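Local atomic coordinates of lipid binding protein LpqN (Mycobacterium tuberculosis, PDB entry 6E5F), a protein that binds lipids and supports cell envelope biogenesis, interacting with the periplasmic domains of the mycolate transporters MmpL3 and MmpL11. Residues Ala102-Val108 with Pro119-Leu125. Numbering follows the deposited sequence. Where two conformers were deposited one is given.
Sequences APYGGIV and PTIVAIL
Tyr-104 lays one ring face over Leu-125 where the antiparallel beta hairpin of strands 106-109 and 120-130 gives way to a type I turn, Ala-102 to Gly-105. Leu-125 CB makes a CH-pi contact 3.9 Å from the centroid of the Tyr-104 ring, displaced toward the rim, and Leu-125 CD2 runs on alongside to CE1 and CZ. The two side chains run side by side in the same direction, each with CG anti to the backbone N (chi1 -159° for Tyr-104, -174° for Leu-125); Ala-123 CB sits at the ring edge, and His-77 stacks on the same tyrosine. On the opposite face of the sheet, Val-122 CG1 reaches Ala-102 CA at 3.6 Å; the Val-122 and Pro-103 side chains cross at about a right angle, while Ile-124 CG1 touches Pro-103 CG. Gly-106, paired with Val-122, brings its own CA to 3.2 Å from Ile-121 O, where a beta carbon would collide with that oxygen. Ile-107 and Ile-121 lie side by side on the tyrosine face, CG1 of Ile-107 against CB of Ile-121; the Ile-121 side chain also approaches the bound dodecyl trehaloside and helix 210-223. Paired backbone bonds join these two isoleucines. Ahead of strand 106-109, in the turn, Tyr-104 N donates to Ala-123 O at 2.8 Å, from 39° out of the carbonyl plane.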
loop_
_atom_site.group_PDB
_atom_site.type_symbol
_atom_site.label_atom_id
_atom_site.label_comp_id
_atom_site.label_asym_id
_atom_site.label_seq_id
_atom_site.Cartn_x
_atom_site.Cartn_y
_atom_site.Cartn_z
ATOM N N ALA A 102 9.199 0.053 -7.492
ATOM C CA ALA A 102 7.933 -0.673 -7.359
ATOM C C ALA A 102 8.272 -2.088 -6.911
ATOM O O ALA A 102 8.290 -3.028 -7.714
ATOM C CB ALA A 102 7.162 -0.689 -8.682
ATOM N N PRO A 103 8.554 -2.277 -5.615
ATOM C CA PRO A 103 9.121 -3.560 -5.163
ATOM C C PRO A 103 8.286 -4.775 -5.519
ATOM O O PRO A 103 8.854 -5.815 -5.888
ATOM C CB PRO A 103 9.252 -3.358 -3.645
ATOM C CG PRO A 103 9.384 -1.886 -3.477
ATOM C CD PRO A 103 8.506 -1.284 -4.531
ATOM N N TYR A 104 6.965 -4.690 -5.417
ATOM C CA TYR A 104 6.070 -5.774 -5.802
ATOM C C TYR A 104 5.280 -5.424 -7.057
ATOM O O TYR A 104 4.147 -5.876 -7.238
ATOM C CB TYR A 104 5.148 -6.145 -4.644
ATOM C CG TYR A 104 4.535 -7.520 -4.716
ATOM C CD1 TYR A 104 5.310 -8.666 -4.540
ATOM C CD2 TYR A 104 3.175 -7.683 -4.930
ATOM C CE1 TYR A 104 4.742 -9.926 -4.586
ATOM C CE2 TYR A 104 2.598 -8.942 -4.974
ATOM C CZ TYR A 104 3.389 -10.060 -4.806
ATOM O OH TYR A 104 2.821 -11.316 -4.850
ATOM N N GLY A 105 5.872 -4.619 -7.936
ATOM C CA GLY A 105 5.167 -4.135 -9.099
ATOM C C GLY A 105 4.230 -2.993 -8.758
ATOM O O GLY A 105 4.229 -2.442 -7.657
ATOM N N GLY A 106 3.425 -2.634 -9.748
ATOM C CA GLY A 106 2.481 -1.551 -9.576
ATOM C C GLY A 106 1.798 -1.235 -10.890
ATOM O O GLY A 106 1.861 -2.005 -11.848
ATOM N N ILE A 107 1.130 -0.083 -10.903
ATOM C CA ILE A 107 0.472 0.417 -12.098
ATOM C C ILE A 107 0.728 1.912 -12.192
ATOM O O ILE A 107 0.844 2.604 -11.174
ATOM C CB ILE A 107 -1.042 0.114 -12.103
ATOM C CG1 ILE A 107 -1.693 0.621 -10.814
ATOM C CG2 ILE A 107 -1.283 -1.376 -12.281
ATOM C CD1 ILE A 107 -3.205 0.498 -10.798
ATOM N N VAL A 108 0.814 2.404 -13.423
ATOM C CA VAL A 108 0.986 3.822 -13.702
ATOM C C VAL A 108 -0.061 4.236 -14.726
ATOM O O VAL A 108 -0.398 3.465 -15.632
ATOM C CB VAL A 108 2.411 4.141 -14.200
ATOM C CG1 VAL A 108 2.732 3.366 -15.471
ATOM C CG2 VAL A 108 2.572 5.633 -14.434
ATOM N N PRO A 119 0.165 9.745 -12.092
ATOM C CA PRO A 119 -0.441 8.980 -10.998
ATOM C C PRO A 119 0.057 7.542 -11.015
ATOM O O PRO A 119 0.171 6.918 -12.071
ATOM C CB PRO A 119 -1.942 9.049 -11.301
ATOM C CG PRO A 119 -2.107 10.254 -12.156
ATOM C CD PRO A 119 -0.851 10.355 -12.970
ATOM N N THR A 120 0.346 7.020 -9.825
ATOM C CA THR A 120 0.863 5.668 -9.692
ATOM C C THR A 120 0.276 5.005 -8.456
ATOM O O THR A 120 -0.044 5.664 -7.461
ATOM C CB THR A 120 2.392 5.649 -9.546
ATOM O OG1 THR A 120 2.764 6.327 -8.337
ATOM C CG2 THR A 120 3.059 6.312 -10.733
ATOM N N ILE A 121 0.147 3.683 -8.528
ATOM C CA ILE A 121 -0.152 2.849 -7.373
ATOM C C ILE A 121 0.894 1.739 -7.356
ATOM O O ILE A 121 0.964 0.929 -8.288
ATOM C CB ILE A 121 -1.580 2.282 -7.410
ATOM C CG1 ILE A 121 -2.590 3.435 -7.490
ATOM C CG2 ILE A 121 -1.838 1.412 -6.179
ATOM C CD1 ILE A 121 -4.039 3.000 -7.593
ATOM N N VAL A 122 1.705 1.719 -6.308
ATOM C CA VAL A 122 2.849 0.822 -6.195
ATOM C C VAL A 122 2.588 -0.156 -5.063
ATOM O O VAL A 122 2.018 0.202 -4.032
ATOM C CB VAL A 122 4.145 1.620 -5.956
ATOM C CG1 VAL A 122 5.251 0.724 -5.453
ATOM C CG2 VAL A 122 4.559 2.335 -7.236
ATOM N N ALA A 123 2.990 -1.409 -5.273
ATOM C CA ALA A 123 2.765 -2.468 -4.298
ATOM C C ALA A 123 4.084 -2.872 -3.650
ATOM O O ALA A 123 5.138 -2.854 -4.287
ATOM C CB ALA A 123 2.144 -3.697 -4.973
ATOM N N ILE A 124 4.002 -3.216 -2.362
ATOM C CA ILE A 124 5.121 -3.780 -1.616
ATOM C C ILE A 124 4.573 -4.966 -0.835
ATOM O O ILE A 124 3.482 -4.880 -0.256
ATOM C CB ILE A 124 5.709 -2.745 -0.635
ATOM C CG1 ILE A 124 6.083 -1.451 -1.361
ATOM C CG2 ILE A 124 6.919 -3.318 0.072
ATOM C CD1 ILE A 124 6.022 -0.229 -0.473
ATOM N N LEU A 125 5.302 -6.070 -0.824
ATOM C CA LEU A 125 4.910 -7.244 -0.056
ATOM C C LEU A 125 6.070 -7.651 0.838
ATOM O O LEU A 125 7.199 -7.812 0.366
ATOM C CB LEU A 125 4.502 -8.400 -0.965
ATOM C CG LEU A 125 3.941 -9.647 -0.255
ATOM C CD1 LEU A 125 2.691 -9.301 0.551
ATOM C CD2 LEU A 125 3.635 -10.736 -1.262
#